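Long-range contacts in ubiquinone biosynthesis accessory factor UbiJ (Escherichia coli, PDB 6H6O), which binds hydrophobic intermediates of ubiquinone biosynthesis through its SCP2 domain, the part present here, and is essential for the stability of the Ubi complex that makes ubiquinone: residues L25-L30 against R66-L71; T38-L43 against V120-L125; G45-V50 against I60-E65. All coordinates share one frame; numbering follows the deposited sequence.

Interaction 1 of 3, residues L25-L30 against R66-L71. With CA (calcium ion), chain I.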
ATOM      1  N   LEU A  25       6.517   6.926   3.453  1.00 18.42           N
ATOM      2  CA  LEU A  25       5.711   6.523   4.616  1.00 19.09           C
ATOM      3  C   LEU A  25       6.618   5.978   5.724  1.00 21.08           C
ATOM      4  O   LEU A  25       6.508   6.432   6.863  1.00 20.28           O
ATOM      5  CB  LEU A  25       4.689   5.446   4.226  1.00 20.93           C
ATOM      6  CG  LEU A  25       3.247   5.901   3.871  1.00 29.01           C
ATOM      7  CD1 LEU A  25       2.492   4.791   3.202  1.00 29.46           C
ATOM      8  CD2 LEU A  25       2.484   6.280   5.126  1.00 36.80           C
ATOM      9  N   LEU A  26       7.501   5.018   5.389  1.00 16.76           N
ATOM     10  CA  LEU A  26       8.432   4.413   6.353  1.00 16.97           C
ATOM     11  C   LEU A  26       9.377   5.427   6.960  1.00 20.65           C
ATOM     12  O   LEU A  26       9.627   5.365   8.159  1.00 21.09           O
ATOM     13  CB  LEU A  26       9.221   3.264   5.716  1.00 16.99           C
ATOM     14  CG  LEU A  26       8.428   2.002   5.378  1.00 21.44           C
ATOM     15  CD1 LEU A  26       9.282   1.048   4.568  1.00 20.47           C
ATOM     16  CD2 LEU A  26       7.833   1.329   6.652  1.00 23.77           C
ATOM     17  N   ASN A  27       9.903   6.366   6.149  1.00 16.24           N
ATOM     18  CA  ASN A  27      10.805   7.368   6.691  1.00 16.72           C
ATOM     19  C   ASN A  27      10.099   8.363   7.625  1.00 20.16           C
ATOM     20  O   ASN A  27      10.614   8.646   8.707  1.00 18.87           O
ATOM     21  CB  ASN A  27      11.596   8.062   5.604  1.00 18.20           C
ATOM     22  CG  ASN A  27      12.708   7.152   5.122  1.00 25.25           C
ATOM     23  OD1 ASN A  27      13.584   6.739   5.892  1.00 20.96           O
ATOM     24  ND2 ASN A  27      12.662   6.789   3.865  1.00 19.76           N
ATOM     25  N   THR A  28       8.903   8.811   7.265  1.00 16.98           N
ATOM     26  CA  THR A  28       8.176   9.725   8.154  1.00 17.39           C
ATOM     27  C   THR A  28       7.776   9.024   9.463  1.00 22.42           C
ATOM     28  O   THR A  28       7.857   9.622  10.541  1.00 24.26           O
ATOM     29  CB  THR A  28       6.954  10.326   7.432  1.00 21.98           C
ATOM     30  OG1 THR A  28       7.382  10.904   6.193  1.00 25.10           O
ATOM     31  CG2 THR A  28       6.226  11.376   8.286  1.00 27.79           C
ATOM     32  N   PHE A  29       7.381   7.755   9.375  1.00 18.92           N
ATOM     33  CA  PHE A  29       6.918   6.993  10.538  1.00 21.06           C
ATOM     34  C   PHE A  29       8.045   6.530  11.486  1.00 21.94           C
ATOM     35  O   PHE A  29       7.911   6.644  12.721  1.00 21.11           O
ATOM     36  CB  PHE A  29       6.058   5.802  10.071  1.00 23.71           C
ATOM     37  CG  PHE A  29       5.415   4.964  11.155  1.00 26.96           C
ATOM     38  CD1 PHE A  29       4.486   5.522  12.035  1.00 33.12           C
ATOM     39  CD2 PHE A  29       5.712   3.610  11.275  1.00 30.01           C
ATOM     40  CE1 PHE A  29       3.869   4.736  13.022  1.00 34.98           C
ATOM     41  CE2 PHE A  29       5.116   2.833  12.281  1.00 34.25           C
ATOM     42  CZ  PHE A  29       4.197   3.400  13.143  1.00 32.64           C
ATOM     43  N   LEU A  30       9.160   6.070  10.909  1.00 18.05           N
ATOM     44  CA  LEU A  30      10.263   5.454  11.641  1.00 17.55           C
ATOM     45  C   LEU A  30      11.508   6.291  11.847  1.00 21.92           C
ATOM     46  O   LEU A  30      12.171   6.103  12.862  1.00 21.77           O
ATOM     47  CB  LEU A  30      10.672   4.128  10.958  1.00 18.24           C
ATOM     48  CG  LEU A  30       9.576   3.064  10.750  1.00 23.11           C
ATOM     49  CD1 LEU A  30      10.112   1.909   9.937  1.00 22.80           C
ATOM     50  CD2 LEU A  30       8.983   2.549  12.105  1.00 25.64           C
ATOM     51  N   ARG A  66      20.285   7.438   8.506  1.00 19.25           N
ATOM     52  CA  ARG A  66      19.337   8.558   8.366  1.00 19.38           C
ATOM     53  C   ARG A  66      18.043   8.205   7.652  1.00 22.58           C
ATOM     54  O   ARG A  66      17.092   8.998   7.685  1.00 20.40           O
ATOM     55  CB  ARG A  66      20.027   9.756   7.699  1.00 23.30           C
ATOM     56  CG  ARG A  66      21.132  10.353   8.580  1.00 34.39           C
ATOM     57  CD  ARG A  66      21.427  11.804   8.227  1.00 50.69           C
ATOM     58  NE  ARG A  66      22.281  11.934   7.044  1.00 61.57           N
ATOM     59  CZ  ARG A  66      23.576  12.234   7.082  1.00 78.66           C
ATOM     60  NH1 ARG A  66      24.184  12.441   8.246  1.00 64.96           N
ATOM     61  NH2 ARG A  66      24.273  12.336   5.958  1.00 68.63           N
ATOM     62  N   GLN A  67      17.999   7.038   6.994  1.00 19.58           N
ATOM     63  CA  GLN A  67      16.777   6.618   6.316  1.00 19.15           C
ATOM     64  C   GLN A  67      16.772   5.158   5.975  1.00 22.07           C
ATOM     65  O   GLN A  67      17.819   4.490   6.052  1.00 19.36           O
ATOM     66  CB  GLN A  67      16.591   7.422   5.008  1.00 20.98           C
ATOM     67  CG  GLN A  67      17.627   7.118   3.916  1.00 25.52           C
ATOM     68  CD  GLN A  67      17.477   8.048   2.743  1.00 48.96           C
ATOM     69  OE1 GLN A  67      16.692   7.788   1.834  1.00 49.51           O
ATOM     70  NE2 GLN A  67      18.265   9.114   2.715  1.00 37.01           N
ATOM     71  N   VAL A  68      15.597   4.686   5.523  1.00 17.30           N
ATOM     72  CA  VAL A  68      15.430   3.350   4.954  1.00 16.44           C
ATOM     73  C   VAL A  68      15.116   3.600   3.475  1.00 19.65           C
ATOM     74  O   VAL A  68      14.348   4.519   3.121  1.00 18.84           O
ATOM     75  CB  VAL A  68      14.340   2.486   5.661  1.00 19.97           C
ATOM     76  CG1 VAL A  68      12.998   3.222   5.742  1.00 19.92           C
ATOM     77  CG2 VAL A  68      14.173   1.112   4.986  1.00 19.59           C
ATOM     78  N   ASP A  69      15.751   2.827   2.625  1.00 15.73           N
ATOM     79  CA  ASP A  69      15.521   2.904   1.205  1.00 16.43           C
ATOM     80  C   ASP A  69      14.691   1.704   0.807  1.00 21.51           C
ATOM     81  O   ASP A  69      14.908   0.606   1.321  1.00 20.57           O
ATOM     82  CB  ASP A  69      16.848   2.959   0.443  1.00 18.61           C
ATOM     83  CG  ASP A  69      17.432   4.347   0.519  1.00 29.89           C
ATOM     84  OD1 ASP A  69      16.945   5.235  -0.218  1.00 30.75           O
ATOM     85  OD2 ASP A  69      18.296   4.577   1.384  1.00 31.96           O
ATOM     86  N   VAL A  70      13.680   1.936  -0.058  1.00 18.03           N
ATOM     87  CA  VAL A  70      12.817   0.876  -0.532  1.00 17.38           C
ATOM     88  C   VAL A  70      13.096   0.688  -2.030  1.00 21.98           C
ATOM     89  O   VAL A  70      13.107   1.671  -2.779  1.00 20.08           O
ATOM     90  CB  VAL A  70      11.310   1.092  -0.223  1.00 20.75           C
ATOM     91  CG1 VAL A  70      10.483  -0.101  -0.687  1.00 20.20           C
ATOM     92  CG2 VAL A  70      11.090   1.325   1.275  1.00 20.47           C
ATOM     93  N   LEU A  71      13.321  -0.559  -2.445  1.00 19.95           N
ATOM     94  CA  LEU A  71      13.596  -0.928  -3.840  1.00 21.61           C
ATOM     95  C   LEU A  71      12.638  -2.025  -4.274  1.00 24.74           C
ATOM     96  O   LEU A  71      12.114  -2.757  -3.442  1.00 22.76           O
ATOM     97  CB  LEU A  71      15.052  -1.391  -4.004  1.00 23.06           C
ATOM     98  CG  LEU A  71      16.130  -0.312  -3.903  1.00 30.26           C
ATOM     99  CD1 LEU A  71      16.947  -0.489  -2.634  1.00 31.61           C
ATOM    100  CD2 LEU A  71      17.005  -0.347  -5.111  1.00 35.86           C
TER
HETATM  101 CA    CA I 207      15.251   5.730  -1.965  0.50 17.83          CA
HETATM  102  O   HOH W   1      14.729   9.797   6.509  1.00 29.24           O
HETATM  103  O   HOH W   2      15.205   3.569  -3.071  1.00 30.61           O
HETATM  104  O   HOH W   3      16.875   5.771  -3.708  1.00 48.65           O
HETATM  105  O   HOH W   4      15.952   7.781  -1.599  1.00 43.04           O
HETATM  106  O   HOH W   5      13.661   6.390  -3.401  1.00 35.34           O
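Helix 14-30 meets strand 68-71, one of the two outer strands of the SCP2 sheet in this chain, where the side-chain amide of Asn-27 pairs with the backbone of Val-68. The amide bonds to both polar atoms of that one residue: Val-68 N donates to Asn-27 OD1 at 2.9 Å, in the carbonyl plane and on a lone pair, while Asn-27 ND2 donates to Val-68 O, also at 2.9 Å. Both bonds are fairly straight, with angles at hydrogen of 165° and 161°, and together they fix the rotation of the amide. With CG anti to its own carbonyl carbon (chi1 -77°), Asn-27 leans out from the helix to meet the strand. Strand 68-71 pairs with strand 58-63 along its other edge, and here the amide does what a further strand would do, occupying an N-H and a C=O at the sheet margin. A water bonded to Arg-66 O also reaches Asn-27 OD1, but weakly, at 3.3 Å. Beside the polar pair, Leu-26 lays CB against Val-68 CG1 at 3.8 Å and, crossing Val-70 at about a right angle, puts CD1 on Val-70 CG2 at the same distance. Asp-69 turns away from the helix segment and binds a calcium ion through OD1 at 2.5 Å, alongside four waters. Glu-23, earlier on the helix, shares that ion through OE2 and accepts a hydrogen bond from Val-70 N through OE1.

Interaction 2 of 3, residues T38-L43 against V120-L125; sequences TARSRL and VALADL. With CA (calcium ion), chain H.
Leu-122 pushes its forked end from helix 113-128 into the side of the segment 38-43, touching three of its residues. CD1 lies 3.7 Å from Arg-40 CG and 3.9 Å from Ala-39 CB, whereas CD2 meets Leu-43 CD1 at 3.7 Å. Leu-122 CG stands anti to the backbone N (chi1 171°), a setting that carries both methyls out from the helix toward Ala-39 and Leu-43. Ala-39 is the second mainstay of the contact: its small CB lets the backbones come near, with its CA 5.6 Å from that of Leu-122, and the same methyl also touches Leu-125 CD1 at 3.9 Å. The short helix 37-41 is thus packed against the last helix of the chain, 113-128, almost wholly through apolar groups, with no hydrogen bond between the two segments. An alanine in place of Leu-122 would leave Leu-43 CD1, Arg-40 CG and Ala-39 CB without their partner methyls and is likely to open a gap between helix 113-128 and the segment 38-43. Arg-42 closes the solvent side. Its chain bends at chi3 (-70°), bringing NH2 to 3.8 Å from Ala-121 CB, and the guanidinium lies obliquely to both that methyl and Leu-125 CD1. Arg-40 meets Leu-122 through CG, while its NH1 bonds to the carbonyl oxygens of Leu-30 and Ser-33. On another side of helix 113-128, Asp-124 OD1 binds a calcium ion at 2.7 Å, in a site completed by Arg-93 O, Glu-127 and waters.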
ATOM      1  N   THR A  38      18.087   4.475  19.228  1.00 16.31           N
ATOM      2  CA  THR A  38      18.648   3.189  19.712  1.00 16.43           C
ATOM      3  C   THR A  38      17.916   1.974  19.135  1.00 21.07           C
ATOM      4  O   THR A  38      18.542   0.931  18.906  1.00 21.20           O
ATOM      5  CB  THR A  38      18.741   3.126  21.230  1.00 19.53           C
ATOM      6  OG1 THR A  38      17.424   3.157  21.751  1.00 21.35           O
ATOM      7  CG2 THR A  38      19.610   4.239  21.820  1.00 17.72           C
ATOM      8  N   ALA A  39      16.596   2.114  18.878  1.00 17.86           N
ATOM      9  CA  ALA A  39      15.801   1.042  18.282  1.00 17.08           C
ATOM     10  C   ALA A  39      16.181   0.880  16.803  1.00 20.18           C
ATOM     11  O   ALA A  39      16.297  -0.247  16.334  1.00 19.36           O
ATOM     12  CB  ALA A  39      14.324   1.359  18.418  1.00 17.89           C
ATOM     13  N   ARG A  40      16.419   1.987  16.079  1.00 15.44           N
ATOM     14  CA  ARG A  40      16.838   1.901  14.663  1.00 16.54           C
ATOM     15  C   ARG A  40      18.234   1.308  14.518  1.00 20.05           C
ATOM     16  O   ARG A  40      18.486   0.601  13.534  1.00 19.53           O
ATOM     17  CB  ARG A  40      16.794   3.262  13.981  1.00 16.71           C
ATOM     18  CG  ARG A  40      15.370   3.766  13.777  1.00 16.50           C
ATOM     19  CD  ARG A  40      15.287   5.016  12.919  1.00 18.06           C
ATOM     20  NE  ARG A  40      16.164   6.088  13.399  1.00 20.70           N
ATOM     21  CZ  ARG A  40      15.755   7.185  14.032  1.00 29.04           C
ATOM     22  NH1 ARG A  40      14.460   7.397  14.247  1.00 15.72           N
ATOM     23  NH2 ARG A  40      16.634   8.082  14.444  1.00 22.13           N
ATOM     24  N   SER A  41      19.132   1.554  15.513  1.00 16.77           N
ATOM     25  CA  SER A  41      20.525   1.060  15.452  1.00 16.82           C
ATOM     26  C   SER A  41      20.624  -0.450  15.253  1.00 20.14           C
ATOM     27  O   SER A  41      21.544  -0.921  14.584  1.00 18.76           O
ATOM     28  CB  SER A  41      21.321   1.492  16.679  1.00 22.70           C
ATOM     29  OG  SER A  41      21.026   0.665  17.790  1.00 34.97           O
ATOM     30  N   ARG A  42      19.639  -1.197  15.802  1.00 16.13           N
ATOM     31  CA  ARG A  42      19.565  -2.659  15.692  1.00 16.33           C
ATOM     32  C   ARG A  42      19.401  -3.137  14.225  1.00 18.02           C
ATOM     33  O   ARG A  42      19.691  -4.286  13.930  1.00 19.24           O
ATOM     34  CB  ARG A  42      18.384  -3.179  16.540  1.00 19.75           C
ATOM     35  CG  ARG A  42      18.622  -3.015  18.054  1.00 30.24           C
ATOM     36  CD  ARG A  42      17.664  -3.835  18.892  1.00 36.61           C
ATOM     37  NE  ARG A  42      16.304  -3.301  18.834  1.00 44.74           N
ATOM     38  CZ  ARG A  42      15.559  -2.994  19.893  1.00 57.52           C
ATOM     39  NH1 ARG A  42      16.031  -3.166  21.122  1.00 43.59           N
ATOM     40  NH2 ARG A  42      14.332  -2.514  19.731  1.00 35.72           N
ATOM     41  N   LEU A  43      18.923  -2.264  13.329  1.00 12.69           N
ATOM     42  CA  LEU A  43      18.671  -2.573  11.909  1.00 13.66           C
ATOM     43  C   LEU A  43      19.731  -1.991  10.967  1.00 16.55           C
ATOM     44  O   LEU A  43      19.651  -2.230   9.760  1.00 16.54           O
ATOM     45  CB  LEU A  43      17.276  -2.042  11.490  1.00 13.39           C
ATOM     46  CG  LEU A  43      16.086  -2.752  12.132  1.00 18.56           C
ATOM     47  CD1 LEU A  43      14.804  -1.926  11.948  1.00 19.83           C
ATOM     48  CD2 LEU A  43      15.877  -4.159  11.559  1.00 20.60           C
ATOM     49  N   VAL A 120       9.644  -5.030  13.825  1.00 16.80           N
ATOM     50  CA  VAL A 120       8.354  -5.024  14.539  1.00 17.39           C
ATOM     51  C   VAL A 120       8.495  -4.240  15.882  1.00 21.94           C
ATOM     52  O   VAL A 120       7.646  -3.399  16.196  1.00 22.44           O
ATOM     53  CB  VAL A 120       7.796  -6.476  14.685  1.00 21.35           C
ATOM     54  CG1 VAL A 120       6.571  -6.539  15.613  1.00 22.82           C
ATOM     55  CG2 VAL A 120       7.489  -7.083  13.310  1.00 20.14           C
ATOM     56  N   ALA A 121       9.603  -4.475  16.621  1.00 19.74           N
ATOM     57  CA  ALA A 121       9.914  -3.760  17.869  1.00 20.21           C
ATOM     58  C   ALA A 121      10.030  -2.249  17.578  1.00 22.22           C
ATOM     59  O   ALA A 121       9.486  -1.446  18.336  1.00 21.60           O
ATOM     60  CB  ALA A 121      11.204  -4.284  18.469  1.00 21.03           C
ATOM     61  N   LEU A 122      10.712  -1.863  16.477  1.00 18.09           N
ATOM     62  CA  LEU A 122      10.849  -0.462  16.060  1.00 17.37           C
ATOM     63  C   LEU A 122       9.487   0.147  15.733  1.00 21.83           C
ATOM     64  O   LEU A 122       9.196   1.242  16.233  1.00 19.88           O
ATOM     65  CB  LEU A 122      11.838  -0.302  14.870  1.00 16.34           C
ATOM     66  CG  LEU A 122      11.913   1.076  14.182  1.00 19.10           C
ATOM     67  CD1 LEU A 122      12.313   2.191  15.154  1.00 19.37           C
ATOM     68  CD2 LEU A 122      12.845   1.037  12.968  1.00 18.46           C
ATOM     69  N   ALA A 123       8.638  -0.550  14.937  1.00 18.13           N
ATOM     70  CA  ALA A 123       7.298  -0.043  14.603  1.00 18.89           C
ATOM     71  C   ALA A 123       6.445   0.142  15.881  1.00 23.59           C
ATOM     72  O   ALA A 123       5.714   1.139  15.992  1.00 22.77           O
ATOM     73  CB  ALA A 123       6.606  -0.985  13.625  1.00 19.88           C
ATOM     74  N   ASP A 124       6.573  -0.806  16.842  1.00 20.53           N
ATOM     75  CA  ASP A 124       5.861  -0.748  18.125  1.00 21.46           C
ATOM     76  C   ASP A 124       6.295   0.514  18.905  1.00 22.46           C
ATOM     77  O   ASP A 124       5.449   1.276  19.368  1.00 21.06           O
ATOM     78  CB  ASP A 124       6.134  -2.019  18.949  1.00 24.73           C
ATOM     79  CG  ASP A 124       5.183  -2.238  20.127  1.00 39.03           C
ATOM     80  OD1 ASP A 124       4.174  -1.509  20.219  1.00 38.18           O
ATOM     81  OD2 ASP A 124       5.449  -3.152  20.948  1.00 48.54           O
ATOM     82  N   LEU A 125       7.615   0.788  18.941  1.00 19.73           N
ATOM     83  CA  LEU A 125       8.133   1.961  19.641  1.00 19.98           C
ATOM     84  C   LEU A 125       7.790   3.251  18.906  1.00 21.37           C
ATOM     85  O   LEU A 125       7.603   4.283  19.554  1.00 19.67           O
ATOM     86  CB  LEU A 125       9.636   1.829  19.882  1.00 20.00           C
ATOM     87  CG  LEU A 125      10.013   0.760  20.943  1.00 23.74           C
ATOM     88  CD1 LEU A 125      11.497   0.481  20.936  1.00 23.30           C
ATOM     89  CD2 LEU A 125       9.581   1.179  22.362  1.00 24.00           C
TER
HETATM   90 CA    CA H 206       1.960  -1.846  18.770  1.00 58.27          CA
HETATM   91  O   HOH W   6       2.923  -1.675  16.377  1.00 47.67           O
HETATM   92  O   HOH W   7       1.518  -1.009  21.161  1.00 61.90           O

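Interaction 3 of 3, residues G45-V50 against I60-E65; sequences GKVLRV and ILVFSE
Val-47 and Ile-60 form the tightest spot between these strands: Val-47 CG1 and Ile-60 CG2 approach to 3.5 Å, closer than usual for two carbons, and Trp-74 touches both side chains. On the same face Arg-49 runs alongside Ile-60, pointing the same way. Arg-49 CG is anti to the backbone N (chi1 -167°) and the chain stays extended to NE, laying one guanidinium face over Ile-60 CD1, 4.0 Å from the plane. Hydrogen bonds to Ser-58 OG and Trp-74 O and a salt bridge to Glu-51 hold that flat group. The strands form the antiparallel beta hairpin 47-52/58-63; strand 47-52 is central in the five-stranded SCP2 sheet and 58-63 lies beside it. Leu-48 and Leu-61 are a hydrogen-bonded pair: Leu-48 N to Leu-61 O at 2.9 Å, and Leu-61 N to Leu-48 O at 2.8 Å. Their side chains share the opposite face, which helix 113-128 covers through Val-115 and Phe-119. Here too Leu-48 CB sits at the ring edge of Phe-63, 4.0 Å from CE2. Toward Gly-45 the side-chain packing thins out while the backbone stays bonded. Val-47 CG2 stands 4.4 Å from Val-62 CG2, and the end of Lys-46 leads away from the partner strand. Phe-63 N still donates to Lys-46 O at 3.0 Å, almost straight (173°), and the exposed Gly-45 donates its N to Phe-63 O with a more bent angle of 148°.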
ATOM      1  N   GLY A  45      22.387  -1.256   8.421  1.00 15.86           N
ATOM      2  CA  GLY A  45      23.019  -2.089   7.403  1.00 16.15           C
ATOM      3  C   GLY A  45      22.237  -3.309   6.973  1.00 19.62           C
ATOM      4  O   GLY A  45      22.656  -4.014   6.047  1.00 19.84           O
ATOM      5  N   LYS A  46      21.075  -3.555   7.589  1.00 15.21           N
ATOM      6  CA  LYS A  46      20.262  -4.717   7.242  1.00 13.83           C
ATOM      7  C   LYS A  46      19.477  -4.543   5.955  1.00 17.71           C
ATOM      8  O   LYS A  46      19.024  -3.435   5.622  1.00 17.11           O
ATOM      9  CB  LYS A  46      19.330  -5.131   8.407  1.00 15.47           C
ATOM     10  CG  LYS A  46      20.094  -5.522   9.694  1.00 14.65           C
ATOM     11  CD  LYS A  46      20.996  -6.770   9.542  1.00 18.22           C
ATOM     12  CE  LYS A  46      21.632  -7.114  10.875  1.00 20.23           C
ATOM     13  NZ  LYS A  46      22.636  -8.207  10.733  1.00 16.09           N
ATOM     14  N   VAL A  47      19.335  -5.649   5.220  1.00 13.43           N
ATOM     15  CA  VAL A  47      18.525  -5.779   4.003  1.00 12.75           C
ATOM     16  C   VAL A  47      17.354  -6.743   4.322  1.00 18.89           C
ATOM     17  O   VAL A  47      17.585  -7.937   4.579  1.00 17.53           O
ATOM     18  CB  VAL A  47      19.320  -6.273   2.774  1.00 16.27           C
ATOM     19  CG1 VAL A  47      18.406  -6.321   1.535  1.00 15.56           C
ATOM     20  CG2 VAL A  47      20.549  -5.406   2.516  1.00 16.81           C
ATOM     21  N   LEU A  48      16.117  -6.221   4.326  1.00 17.14           N
ATOM     22  CA  LEU A  48      14.926  -7.008   4.610  1.00 17.26           C
ATOM     23  C   LEU A  48      14.100  -7.122   3.334  1.00 19.71           C
ATOM     24  O   LEU A  48      13.627  -6.105   2.823  1.00 16.69           O
ATOM     25  CB  LEU A  48      14.105  -6.346   5.730  1.00 17.67           C
ATOM     26  CG  LEU A  48      12.714  -6.963   6.083  1.00 23.80           C
ATOM     27  CD1 LEU A  48      12.837  -8.443   6.537  1.00 24.54           C
ATOM     28  CD2 LEU A  48      12.014  -6.143   7.193  1.00 23.36           C
ATOM     29  N   ARG A  49      13.942  -8.358   2.825  1.00 16.63           N
ATOM     30  CA  ARG A  49      13.143  -8.625   1.623  1.00 16.21           C
ATOM     31  C   ARG A  49      11.729  -9.038   2.031  1.00 20.00           C
ATOM     32  O   ARG A  49      11.562  -9.937   2.847  1.00 20.54           O
ATOM     33  CB  ARG A  49      13.804  -9.714   0.761  1.00 16.69           C
ATOM     34  CG  ARG A  49      13.206  -9.817  -0.638  1.00 20.75           C
ATOM     35  CD  ARG A  49      14.068 -10.674  -1.563  1.00 30.63           C
ATOM     36  NE  ARG A  49      13.556 -10.587  -2.929  1.00 32.56           N
ATOM     37  CZ  ARG A  49      14.243 -10.162  -3.986  1.00 41.79           C
ATOM     38  NH1 ARG A  49      15.515  -9.810  -3.863  1.00 23.99           N
ATOM     39  NH2 ARG A  49      13.662 -10.091  -5.177  1.00 34.89           N
ATOM     40  N   VAL A  50      10.719  -8.390   1.449  1.00 16.93           N
ATOM     41  CA  VAL A  50       9.312  -8.642   1.749  1.00 17.89           C
ATOM     42  C   VAL A  50       8.636  -9.155   0.482  1.00 23.57           C
ATOM     43  O   VAL A  50       8.591  -8.448  -0.530  1.00 22.74           O
ATOM     44  CB  VAL A  50       8.562  -7.415   2.370  1.00 22.87           C
ATOM     45  CG1 VAL A  50       7.122  -7.779   2.738  1.00 23.46           C
ATOM     46  CG2 VAL A  50       9.294  -6.838   3.582  1.00 22.21           C
ATOM     47  N   ILE A  60      12.147  -4.477  -1.100  1.00 16.92           N
ATOM     48  CA  ILE A  60      13.412  -4.637  -0.389  1.00 16.15           C
ATOM     49  C   ILE A  60      13.667  -3.357   0.414  1.00 19.69           C
ATOM     50  O   ILE A  60      13.643  -2.265  -0.138  1.00 20.08           O
ATOM     51  CB  ILE A  60      14.560  -5.029  -1.345  1.00 18.59           C
ATOM     52  CG1 ILE A  60      14.226  -6.347  -2.129  1.00 19.10           C
ATOM     53  CG2 ILE A  60      15.872  -5.198  -0.551  1.00 19.31           C
ATOM     54  CD1 ILE A  60      13.680  -6.139  -3.526  1.00 28.89           C
ATOM     55  N   LEU A  61      13.839  -3.510   1.724  1.00 15.13           N
ATOM     56  CA  LEU A  61      14.074  -2.402   2.657  1.00 14.23           C
ATOM     57  C   LEU A  61      15.552  -2.428   3.061  1.00 18.54           C
ATOM     58  O   LEU A  61      16.034  -3.460   3.556  1.00 17.36           O
ATOM     59  CB  LEU A  61      13.186  -2.556   3.899  1.00 14.41           C
ATOM     60  CG  LEU A  61      11.716  -2.056   3.821  1.00 19.21           C
ATOM     61  CD1 LEU A  61      10.946  -2.660   2.664  1.00 20.94           C
ATOM     62  CD2 LEU A  61      10.993  -2.329   5.131  1.00 18.03           C
ATOM     63  N   VAL A  62      16.274  -1.329   2.820  1.00 13.29           N
ATOM     64  CA  VAL A  62      17.717  -1.243   3.171  1.00 13.51           C
ATOM     65  C   VAL A  62      17.845  -0.168   4.229  1.00 17.43           C
ATOM     66  O   VAL A  62      17.623   1.002   3.933  1.00 17.55           O
ATOM     67  CB  VAL A  62      18.613  -0.935   1.937  1.00 17.77           C
ATOM     68  CG1 VAL A  62      20.085  -0.903   2.340  1.00 19.15           C
ATOM     69  CG2 VAL A  62      18.364  -1.946   0.810  1.00 17.84           C
ATOM     70  N   PHE A  63      18.228  -0.558   5.445  1.00 16.10           N
ATOM     71  CA  PHE A  63      18.302   0.358   6.578  1.00 15.39           C
ATOM     72  C   PHE A  63      19.662   1.039   6.759  1.00 21.10           C
ATOM     73  O   PHE A  63      20.670   0.361   6.949  1.00 20.10           O
ATOM     74  CB  PHE A  63      17.874  -0.359   7.872  1.00 16.61           C
ATOM     75  CG  PHE A  63      16.474  -0.919   7.838  1.00 17.32           C
ATOM     76  CD1 PHE A  63      15.386  -0.145   8.246  1.00 19.08           C
ATOM     77  CD2 PHE A  63      16.237  -2.221   7.400  1.00 17.12           C
ATOM     78  CE1 PHE A  63      14.073  -0.660   8.196  1.00 19.56           C
ATOM     79  CE2 PHE A  63      14.934  -2.733   7.351  1.00 20.87           C
ATOM     80  CZ  PHE A  63      13.857  -1.948   7.755  1.00 18.89           C
ATOM     81  N   SER A  64      19.684   2.387   6.707  1.00 18.44           N
ATOM     82  CA  SER A  64      20.900   3.159   6.968  0.62 19.14           C
ATOM     83  C   SER A  64      20.639   4.057   8.201  1.00 22.23           C
ATOM     84  O   SER A  64      19.550   3.984   8.775  1.00 21.12           O
ATOM     85  CB  SER A  64      21.354   3.941   5.731  0.62 23.76           C
ATOM     86  OG  SER A  64      20.495   5.013   5.393  0.62 31.15           O
ATOM     87  N   GLU A  65      21.624   4.855   8.633  1.00 17.57           N
ATOM     88  CA  GLU A  65      21.468   5.698   9.821  1.00 17.83           C
ATOM     89  C   GLU A  65      20.389   6.799   9.660  1.00 21.82           C
ATOM     90  O   GLU A  65      19.633   7.017  10.585  1.00 21.75           O
ATOM     91  CB  GLU A  65      22.804   6.293  10.287  1.00 20.29           C
ATOM     92  CG  GLU A  65      22.734   6.823  11.716  1.00 31.96           C
ATOM     93  CD  GLU A  65      23.823   7.791  12.131  1.00 62.85           C
ATOM     94  OE1 GLU A  65      24.276   7.708  13.297  1.00 67.02           O
ATOM     95  OE2 GLU A  65      24.195   8.655  11.306  1.00 57.10           O
TER

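In the fold
The three contacts lie within one SCP2 domain, their centres 10 to 13 Å apart. Interactions 1 and 3 share the sheet: strands 68-71 and 58-63 are neighbours, bonded from Asp-69 O to Val-62 N and from Leu-71 N to Ile-60 O. Interactions 1 and 2 meet where helix 14-30 ends, Leu-30 packing on Leu-122. Interaction 2 touches interaction 3 as Leu-43 O approaches Phe-63 CB. Along the chain the segments of interactions 1 and 2 alternate, while both segments of interaction 3 fall between those of each. In this lipid-binding domain, interaction 1 ties helix 14-30 to the sheet edge, and interaction 2 joins the last helix to the segment that leads into the hairpin.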